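BspA (BspA_V) (Streptococcus agalactiae serotype III, PDB 5DZ8) is a cell-wall-anchored adhesin of the antigen I/II family, represented here by its variable domain, and probably helps the bacterium attach to its targets. Local coordinates at residues D74-Y79 and E145-H150; G51-K56 and F98-K103. All blocks are in the same frame, centred on the assembly; numbering follows the deposited sequence.

In the fold
Both contacts are buried and join the same two antiparallel sheets face to face. Contact 1 sets strand 69-85 against 144-167; contact 2 sets strand 47-63 against 94-101. Strands 47-63 and 69-85 are neighbours in one sheet, 94-101 and 144-167 in the other, and the contact centres lie about 6 Å apart, so they are adjoining patches of one core, linked by Leu53 packing on both Phe147 and Leu78. Neither has a hydrogen bond across it. Contact 1 is closer, with 165 Å² buried and a CH-pi approach, and its 145-150 side also meets the second subunit. Contact 2 is looser, with 91 Å² buried, and no other chain touches it.

Contact 1. Residues D74-Y79 and E145-H150; sequences DSVTLY and EVFKIH
Phe147 presents its ring to Val76 and Leu78, the two inward-pointing residues of 74-79, and fits against both with the same corner. The Leu78 methyl CD1 is the bump that meets the ring most closely, 3.7 Å from Phe147 CZ. It approaches on a slant, 4.1 Å from the centroid of the Phe147 ring and 30° off the ring normal, an off-centre CH-pi contact. Val76 supplies the second bump: its CG2 lies near the plane of the ring, at the edge, 4.2 Å from Phe147 CE2. The ring corner thus occupies the hollow between two successive inward side chains. The first torsion of Phe147 (chi1 58°) sets CG between the backbone N and the carbonyl carbon, which carries the ring out toward 74-79.

The other methyl of Val76 serves a different neighbour. CG1 comes up beside the Val146 carbonyl, 4.0 Å from Val146 O, and stands 4.2 Å from Val146 CB, so Val76 straddles two consecutive residues. The chain departs from a regular extended shape at Val146 (psi -22°), which probably helps Val146 and Phe147, though consecutive, both point toward the facing strand. Phe35 of strand 34-42 packs on Val76, Leu78 and Phe147, while Leu129 lies against both valines.

The strand segments run in roughly the same direction, with axes 8.3 Å apart at closest approach, and no hydrogen bond spans them. Segment 145-150, Glu145 and Phe147 included, pairs antiparallel with a strand of the second subunit, continuing the sheet across the interface. Interlocked aliphatic and aromatic side chains between two stacked sheets are the hallmark of a beta-sandwich core, here in the variable domain.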
ATOM      1  N   ASP A  74     -23.448  14.781 -17.875  1.00 34.11           N
ATOM      2  CA  ASP A  74     -24.409  14.503 -16.810  1.00 36.08           C
ATOM      3  C   ASP A  74     -23.818  13.621 -15.739  1.00 33.85           C
ATOM      4  O   ASP A  74     -23.810  14.012 -14.564  1.00 36.00           O
ATOM      5  CB  ASP A  74     -25.685  13.911 -17.381  1.00 38.07           C
ATOM      6  CG  ASP A  74     -26.382  14.879 -18.337  1.00 48.55           C
ATOM      7  OD1 ASP A  74     -26.581  16.064 -17.944  1.00 47.45           O
ATOM      8  OD2 ASP A  74     -26.660  14.483 -19.508  1.00 61.94           O
ATOM      9  N   SER A  75     -23.249  12.492 -16.150  1.00 30.30           N
ATOM     10  CA  SER A  75     -22.659  11.564 -15.233  1.00 28.85           C
ATOM     11  C   SER A  75     -21.718  10.624 -15.959  1.00 28.58           C
ATOM     12  O   SER A  75     -21.620  10.677 -17.163  1.00 30.84           O
ATOM     13  CB  SER A  75     -23.794  10.776 -14.602  1.00 28.98           C
ATOM     14  OG  SER A  75     -24.422   9.994 -15.624  1.00 30.70           O
ATOM     15  N   VAL A  76     -21.084   9.722 -15.217  1.00 29.65           N
ATOM     16  CA  VAL A  76     -20.268   8.700 -15.802  1.00 30.05           C
ATOM     17  C   VAL A  76     -20.509   7.363 -15.101  1.00 31.43           C
ATOM     18  O   VAL A  76     -20.548   7.313 -13.880  1.00 30.08           O
ATOM     19  CB  VAL A  76     -18.781   9.058 -15.773  1.00 29.13           C
ATOM     20  CG1 VAL A  76     -18.293   9.399 -14.364  1.00 30.55           C
ATOM     21  CG2 VAL A  76     -17.964   7.922 -16.369  1.00 27.50           C
ATOM     22  N   THR A  77     -20.697   6.300 -15.896  1.00 27.14           N
ATOM     23  CA  THR A  77     -21.032   5.043 -15.347  1.00 29.92           C
ATOM     24  C   THR A  77     -19.877   4.108 -15.545  1.00 28.74           C
ATOM     25  O   THR A  77     -19.363   4.022 -16.637  1.00 32.76           O
ATOM     26  CB  THR A  77     -22.296   4.476 -16.017  1.00 33.43           C
ATOM     27  OG1 THR A  77     -23.380   5.348 -15.721  1.00 33.40           O
ATOM     28  CG2 THR A  77     -22.628   3.101 -15.435  1.00 33.61           C
ATOM     29  N   LEU A  78     -19.465   3.420 -14.492  1.00 27.70           N
ATOM     30  CA  LEU A  78     -18.549   2.306 -14.630  1.00 31.90           C
ATOM     31  C   LEU A  78     -19.307   0.967 -14.661  1.00 32.62           C
ATOM     32  O   LEU A  78     -20.094   0.689 -13.768  1.00 32.46           O
ATOM     33  CB  LEU A  78     -17.529   2.284 -13.506  1.00 32.46           C
ATOM     34  CG  LEU A  78     -16.494   3.426 -13.370  1.00 36.80           C
ATOM     35  CD1 LEU A  78     -15.722   3.763 -14.652  1.00 36.63           C
ATOM     36  CD2 LEU A  78     -17.144   4.676 -12.832  1.00 37.98           C
ATOM     37  N   TYR A  79     -18.998   0.141 -15.657  1.00 30.19           N
ATOM     38  CA  TYR A  79     -19.625  -1.153 -15.838  1.00 30.32           C
ATOM     39  C   TYR A  79     -18.790  -2.237 -15.197  1.00 28.06           C
ATOM     40  O   TYR A  79     -19.182  -2.792 -14.177  1.00 30.24           O
ATOM     41  CB  TYR A  79     -19.829  -1.465 -17.321  1.00 29.27           C
ATOM     42  CG  TYR A  79     -20.777  -0.542 -18.090  1.00 33.55           C
ATOM     43  CD1 TYR A  79     -21.828   0.122 -17.479  1.00 30.06           C
ATOM     44  CD2 TYR A  79     -20.651  -0.412 -19.475  1.00 37.94           C
ATOM     45  CE1 TYR A  79     -22.668   0.950 -18.209  1.00 31.57           C
ATOM     46  CE2 TYR A  79     -21.505   0.385 -20.216  1.00 41.23           C
ATOM     47  CZ  TYR A  79     -22.499   1.073 -19.582  1.00 36.81           C
ATOM     48  OH  TYR A  79     -23.304   1.842 -20.351  1.00 38.00           O
ATOM     49  N   GLU A 145     -11.386  16.020 -14.992  1.00 33.52           N
ATOM     50  CA  GLU A 145     -11.414  14.803 -14.152  1.00 34.38           C
ATOM     51  C   GLU A 145     -12.828  14.345 -13.886  1.00 34.65           C
ATOM     52  O   GLU A 145     -13.681  15.130 -13.467  1.00 34.44           O
ATOM     53  CB  GLU A 145     -10.758  15.077 -12.827  1.00 37.72           C
ATOM     54  CG  GLU A 145     -10.652  13.892 -11.892  1.00 43.19           C
ATOM     55  CD  GLU A 145      -9.894  14.256 -10.629  1.00 49.76           C
ATOM     56  OE1 GLU A 145     -10.207  15.319 -10.027  1.00 59.43           O
ATOM     57  OE2 GLU A 145      -8.986  13.494 -10.237  1.00 51.45           O
ATOM     58  N   VAL A 146     -13.101  13.079 -14.163  1.00 32.86           N
ATOM     59  CA  VAL A 146     -14.438  12.525 -13.859  1.00 32.10           C
ATOM     60  C   VAL A 146     -14.366  11.395 -12.854  1.00 30.58           C
ATOM     61  O   VAL A 146     -15.376  11.080 -12.249  1.00 31.77           O
ATOM     62  CB  VAL A 146     -15.227  12.135 -15.147  1.00 29.77           C
ATOM     63  CG1 VAL A 146     -15.440  13.383 -16.012  1.00 30.61           C
ATOM     64  CG2 VAL A 146     -14.445  11.124 -15.988  1.00 30.35           C
ATOM     65  N   PHE A 147     -13.204  10.754 -12.710  1.00 30.45           N
ATOM     66  CA  PHE A 147     -12.960   9.856 -11.583  1.00 29.78           C
ATOM     67  C   PHE A 147     -11.499   9.627 -11.429  1.00 31.83           C
ATOM     68  O   PHE A 147     -10.734  10.116 -12.244  1.00 31.53           O
ATOM     69  CB  PHE A 147     -13.746   8.531 -11.705  1.00 30.73           C
ATOM     70  CG  PHE A 147     -13.463   7.721 -12.962  1.00 30.26           C
ATOM     71  CD1 PHE A 147     -12.426   6.837 -13.010  1.00 31.44           C
ATOM     72  CD2 PHE A 147     -14.292   7.790 -14.043  1.00 29.57           C
ATOM     73  CE1 PHE A 147     -12.205   6.070 -14.126  1.00 30.31           C
ATOM     74  CE2 PHE A 147     -14.079   7.049 -15.182  1.00 26.29           C
ATOM     75  CZ  PHE A 147     -13.014   6.211 -15.241  1.00 27.54           C
ATOM     76  N   LYS A 148     -11.091   8.924 -10.362  1.00 35.96           N
ATOM     77  CA  LYS A 148      -9.672   8.639 -10.143  1.00 36.32           C
ATOM     78  C   LYS A 148      -9.468   7.185 -10.164  1.00 32.37           C
ATOM     79  O   LYS A 148     -10.394   6.476  -9.904  1.00 29.49           O
ATOM     80  CB  LYS A 148      -9.180   9.151  -8.799  1.00 41.63           C
ATOM     81  CG  LYS A 148      -9.215  10.644  -8.639  1.00 44.25           C
ATOM     82  CD  LYS A 148      -8.465  11.050  -7.381  1.00 47.56           C
ATOM     83  CE  LYS A 148      -8.910  12.394  -6.853  1.00 48.91           C
ATOM     84  NZ  LYS A 148      -8.354  13.478  -7.678  1.00 50.85           N
ATOM     85  N   ILE A 149      -8.220   6.778 -10.410  1.00 34.24           N
ATOM     86  CA  ILE A 149      -7.802   5.380 -10.489  1.00 35.54           C
ATOM     87  C   ILE A 149      -6.497   5.146  -9.748  1.00 37.04           C
ATOM     88  O   ILE A 149      -5.571   5.961  -9.868  1.00 37.77           O
ATOM     89  CB  ILE A 149      -7.539   4.939 -11.932  1.00 38.51           C
ATOM     90  CG1 ILE A 149      -8.802   5.054 -12.777  1.00 47.08           C
ATOM     91  CG2 ILE A 149      -7.134   3.473 -11.976  1.00 42.26           C
ATOM     92  CD1 ILE A 149      -8.503   5.233 -14.261  1.00 49.24           C
ATOM     93  N   HIS A 150      -6.436   4.042  -8.993  1.00 36.63           N
ATOM     94  CA  HIS A 150      -5.222   3.580  -8.315  1.00 39.04           C
ATOM     95  C   HIS A 150      -4.890   2.175  -8.805  1.00 38.01           C
ATOM     96  O   HIS A 150      -5.709   1.276  -8.808  1.00 38.01           O
ATOM     97  CB  HIS A 150      -5.330   3.553  -6.775  1.00 40.59           C
ATOM     98  CG  HIS A 150      -5.615   4.876  -6.141  1.00 44.75           C
ATOM     99  ND1 HIS A 150      -6.017   5.001  -4.822  1.00 44.65           N
ATOM    100  CD2 HIS A 150      -5.581   6.137  -6.638  1.00 48.39           C
ATOM    101  CE1 HIS A 150      -6.214   6.279  -4.539  1.00 45.73           C
ATOM    102  NE2 HIS A 150      -5.943   6.991  -5.619  1.00 49.05           N
TER

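Contact 2. Residues G51-K56 and F98-K103; sequences GKLTGK and FRVLTK
Leu53 points across the gap between the sheets at Phe98 and Val100, two residues of 98-103 whose side chains rise toward it from the same face of their strand. Its forked end sits in the notch between the Phe98 ring and the Val100 methyl CG2. CD2 comes to the edge of the ring, near the ring plane, 4.5 Å from Phe98 CZ. The other branch, CD1, is 4.5 Å from Val100 CG2 and equally near Phe98 CE2, so the fork borders the ring and the methyl together.

The torsions account for this reach. With CG of Phe98 anti to the backbone N (chi1 -173°), the ring extends toward the facing sheet and leads with its CZ end. Leu53 is likewise extended, its CG opposite the backbone N across the CA-CB bond (chi1 -174°). Within its own strand, Val100 leans on the ring, CG2 lying 3.7 Å from Phe98 CE2, so methyl and ring present one continuous surface to Leu53. The facing backbones stay well apart, with 9.8 Å between Leu53 CA and Val100 CA, and side chains alone bridge the distance.

Neighbouring strands complete the surroundings: Phe147 and Leu78 also pack on Leu53, Ile108 on Val100, and Tyr81 stacks its ring with Phe98. Charged groups of the two segments are engaged away from this junction, Lys52 in a salt bridge with Glu36 and Arg99 in one with Glu110.

With no polar atom bridging the gap and no approach closer than those of the Leu53 methyls, cohesion here probably comes from burial of apolar surface and from dispersion rather than from directional bonds, consistent with an essentially hydrophobic joining of the sheets at this point.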
ATOM      1  N   GLY A  51      -5.677  -5.727 -17.658  1.00 37.46           N
ATOM      2  CA  GLY A  51      -6.808  -5.183 -16.951  1.00 33.59           C
ATOM      3  C   GLY A  51      -7.616  -4.376 -17.948  1.00 32.94           C
ATOM      4  O   GLY A  51      -7.081  -3.843 -18.888  1.00 33.17           O
ATOM      5  N   LYS A  52      -8.915  -4.345 -17.749  1.00 31.55           N
ATOM      6  CA  LYS A  52      -9.840  -3.670 -18.605  1.00 31.20           C
ATOM      7  C   LYS A  52     -10.928  -3.053 -17.727  1.00 28.95           C
ATOM      8  O   LYS A  52     -11.576  -3.756 -16.956  1.00 27.06           O
ATOM      9  CB  LYS A  52     -10.493  -4.636 -19.575  1.00 35.34           C
ATOM     10  CG  LYS A  52     -11.435  -3.965 -20.568  1.00 39.05           C
ATOM     11  CD  LYS A  52     -12.501  -4.879 -21.161  1.00 42.04           C
ATOM     12  CE  LYS A  52     -11.893  -5.968 -21.987  1.00 46.32           C
ATOM     13  NZ  LYS A  52     -11.261  -5.374 -23.184  1.00 54.49           N
ATOM     14  N   LEU A  53     -11.084  -1.738 -17.835  1.00 26.62           N
ATOM     15  CA  LEU A  53     -12.168  -1.013 -17.192  1.00 26.77           C
ATOM     16  C   LEU A  53     -13.092  -0.462 -18.285  1.00 25.53           C
ATOM     17  O   LEU A  53     -12.627   0.309 -19.132  1.00 27.68           O
ATOM     18  CB  LEU A  53     -11.610   0.167 -16.403  1.00 26.73           C
ATOM     19  CG  LEU A  53     -12.605   0.972 -15.547  1.00 27.12           C
ATOM     20  CD1 LEU A  53     -13.140   0.161 -14.373  1.00 26.59           C
ATOM     21  CD2 LEU A  53     -11.907   2.217 -15.014  1.00 29.12           C
ATOM     22  N   THR A  54     -14.368  -0.845 -18.232  1.00 22.25           N
ATOM     23  CA  THR A  54     -15.392  -0.410 -19.165  1.00 25.21           C
ATOM     24  C   THR A  54     -16.368   0.508 -18.477  1.00 24.99           C
ATOM     25  O   THR A  54     -16.612   0.400 -17.296  1.00 25.36           O
ATOM     26  CB  THR A  54     -16.206  -1.604 -19.684  1.00 26.78           C
ATOM     27  OG1 THR A  54     -16.609  -2.398 -18.562  1.00 28.67           O
ATOM     28  CG2 THR A  54     -15.319  -2.467 -20.588  1.00 28.68           C
ATOM     29  N   GLY A  55     -16.932   1.408 -19.252  1.00 24.35           N
ATOM     30  CA  GLY A  55     -17.854   2.374 -18.734  1.00 25.77           C
ATOM     31  C   GLY A  55     -18.508   3.231 -19.809  1.00 24.01           C
ATOM     32  O   GLY A  55     -18.344   2.989 -20.958  1.00 24.83           O
ATOM     33  N   LYS A  56     -19.217   4.265 -19.402  1.00 25.39           N
ATOM     34  CA  LYS A  56     -19.871   5.155 -20.332  1.00 27.76           C
ATOM     35  C   LYS A  56     -20.076   6.503 -19.717  1.00 28.21           C
ATOM     36  O   LYS A  56     -20.613   6.599 -18.620  1.00 27.51           O
ATOM     37  CB  LYS A  56     -21.217   4.631 -20.698  1.00 32.11           C
ATOM     38  CG  LYS A  56     -21.818   5.377 -21.878  1.00 34.94           C
ATOM     39  CD  LYS A  56     -23.141   4.763 -22.204  1.00 33.59           C
ATOM     40  CE  LYS A  56     -23.821   5.505 -23.351  1.00 37.49           C
ATOM     41  NZ  LYS A  56     -24.032   6.910 -22.981  1.00 47.86           N
ATOM     42  N   PHE A  98      -6.332  -2.459  -7.146  1.00 37.96           N
ATOM     43  CA  PHE A  98      -6.947  -1.590  -8.102  1.00 36.55           C
ATOM     44  C   PHE A  98      -8.095  -0.887  -7.410  1.00 35.29           C
ATOM     45  O   PHE A  98      -8.917  -1.545  -6.743  1.00 32.97           O
ATOM     46  CB  PHE A  98      -7.445  -2.380  -9.321  1.00 37.87           C
ATOM     47  CG  PHE A  98      -7.961  -1.492 -10.426  1.00 36.84           C
ATOM     48  CD1 PHE A  98      -7.092  -0.947 -11.362  1.00 38.83           C
ATOM     49  CD2 PHE A  98      -9.284  -1.166 -10.493  1.00 35.73           C
ATOM     50  CE1 PHE A  98      -7.555  -0.113 -12.369  1.00 40.90           C
ATOM     51  CE2 PHE A  98      -9.759  -0.328 -11.478  1.00 39.91           C
ATOM     52  CZ  PHE A  98      -8.890   0.215 -12.420  1.00 39.77           C
ATOM     53  N   ARG A  99      -8.142   0.444  -7.552  1.00 32.63           N
ATOM     54  CA  ARG A  99      -9.221   1.233  -6.985  1.00 35.02           C
ATOM     55  C   ARG A  99      -9.751   2.242  -7.982  1.00 34.22           C
ATOM     56  O   ARG A  99      -9.016   2.796  -8.759  1.00 34.24           O
ATOM     57  CB  ARG A  99      -8.840   2.045  -5.759  1.00 37.31           C
ATOM     58  CG  ARG A  99      -8.271   1.307  -4.577  1.00 41.30           C
ATOM     59  CD  ARG A  99      -8.246   2.237  -3.342  1.00 40.96           C
ATOM     60  NE  ARG A  99      -7.394   1.644  -2.311  1.00 42.11           N
ATOM     61  CZ  ARG A  99      -6.063   1.608  -2.342  1.00 44.66           C
ATOM     62  NH1 ARG A  99      -5.375   2.158  -3.329  1.00 49.71           N
ATOM     63  NH2 ARG A  99      -5.396   0.998  -1.379  1.00 49.06           N
ATOM     64  N   VAL A 100     -11.031   2.516  -7.860  1.00 31.89           N
ATOM     65  CA  VAL A 100     -11.668   3.624  -8.531  1.00 34.37           C
ATOM     66  C   VAL A 100     -12.248   4.500  -7.453  1.00 33.01           C
ATOM     67  O   VAL A 100     -12.819   4.027  -6.468  1.00 31.97           O
ATOM     68  CB  VAL A 100     -12.807   3.137  -9.473  1.00 33.05           C
ATOM     69  CG1 VAL A 100     -13.467   4.278 -10.164  1.00 33.73           C
ATOM     70  CG2 VAL A 100     -12.263   2.136 -10.464  1.00 33.94           C
ATOM     71  N   LEU A 101     -12.074   5.795  -7.633  1.00 36.13           N
ATOM     72  CA  LEU A 101     -12.604   6.762  -6.691  1.00 37.22           C
ATOM     73  C   LEU A 101     -13.265   7.876  -7.435  1.00 36.54           C
ATOM     74  O   LEU A 101     -12.976   8.107  -8.599  1.00 35.50           O
ATOM     75  CB  LEU A 101     -11.491   7.352  -5.802  1.00 40.07           C
ATOM     76  CG  LEU A 101     -10.451   6.434  -5.186  1.00 43.44           C
ATOM     77  CD1 LEU A 101      -9.342   6.168  -6.177  1.00 50.40           C
ATOM     78  CD2 LEU A 101      -9.827   7.063  -3.958  1.00 49.68           C
ATOM     79  N   THR A 102     -14.089   8.627  -6.722  1.00 39.42           N
ATOM     80  CA  THR A 102     -14.736   9.786  -7.292  1.00 43.38           C
ATOM     81  C   THR A 102     -13.701  10.887  -7.505  1.00 42.10           C
ATOM     82  O   THR A 102     -12.587  10.808  -6.993  1.00 35.86           O
ATOM     83  CB  THR A 102     -15.795  10.342  -6.342  1.00 42.64           C
ATOM     84  OG1 THR A 102     -15.145  10.664  -5.107  1.00 45.36           O
ATOM     85  CG2 THR A 102     -16.902   9.330  -6.122  1.00 38.96           C
ATOM     86  N   LYS A 103     -14.063  11.895  -8.277  1.00 40.74           N
ATOM     87  CA  LYS A 103     -13.257  13.134  -8.287  1.00 50.98           C
ATOM     88  C   LYS A 103     -12.843  13.662  -6.935  1.00 48.49           C
ATOM     89  O   LYS A 103     -11.818  14.312  -6.833  1.00 47.93           O
ATOM     90  CB  LYS A 103     -14.039  14.296  -8.782  1.00 48.26           C
ATOM     91  CG  LYS A 103     -14.333  14.328 -10.217  1.00 49.89           C
ATOM     92  CD  LYS A 103     -15.355  15.445 -10.380  1.00 56.33           C
ATOM     93  CE  LYS A 103     -16.715  15.013  -9.870  1.00 54.76           C
ATOM     94  NZ  LYS A 103     -17.607  16.166  -9.676  1.00 57.89           N
TER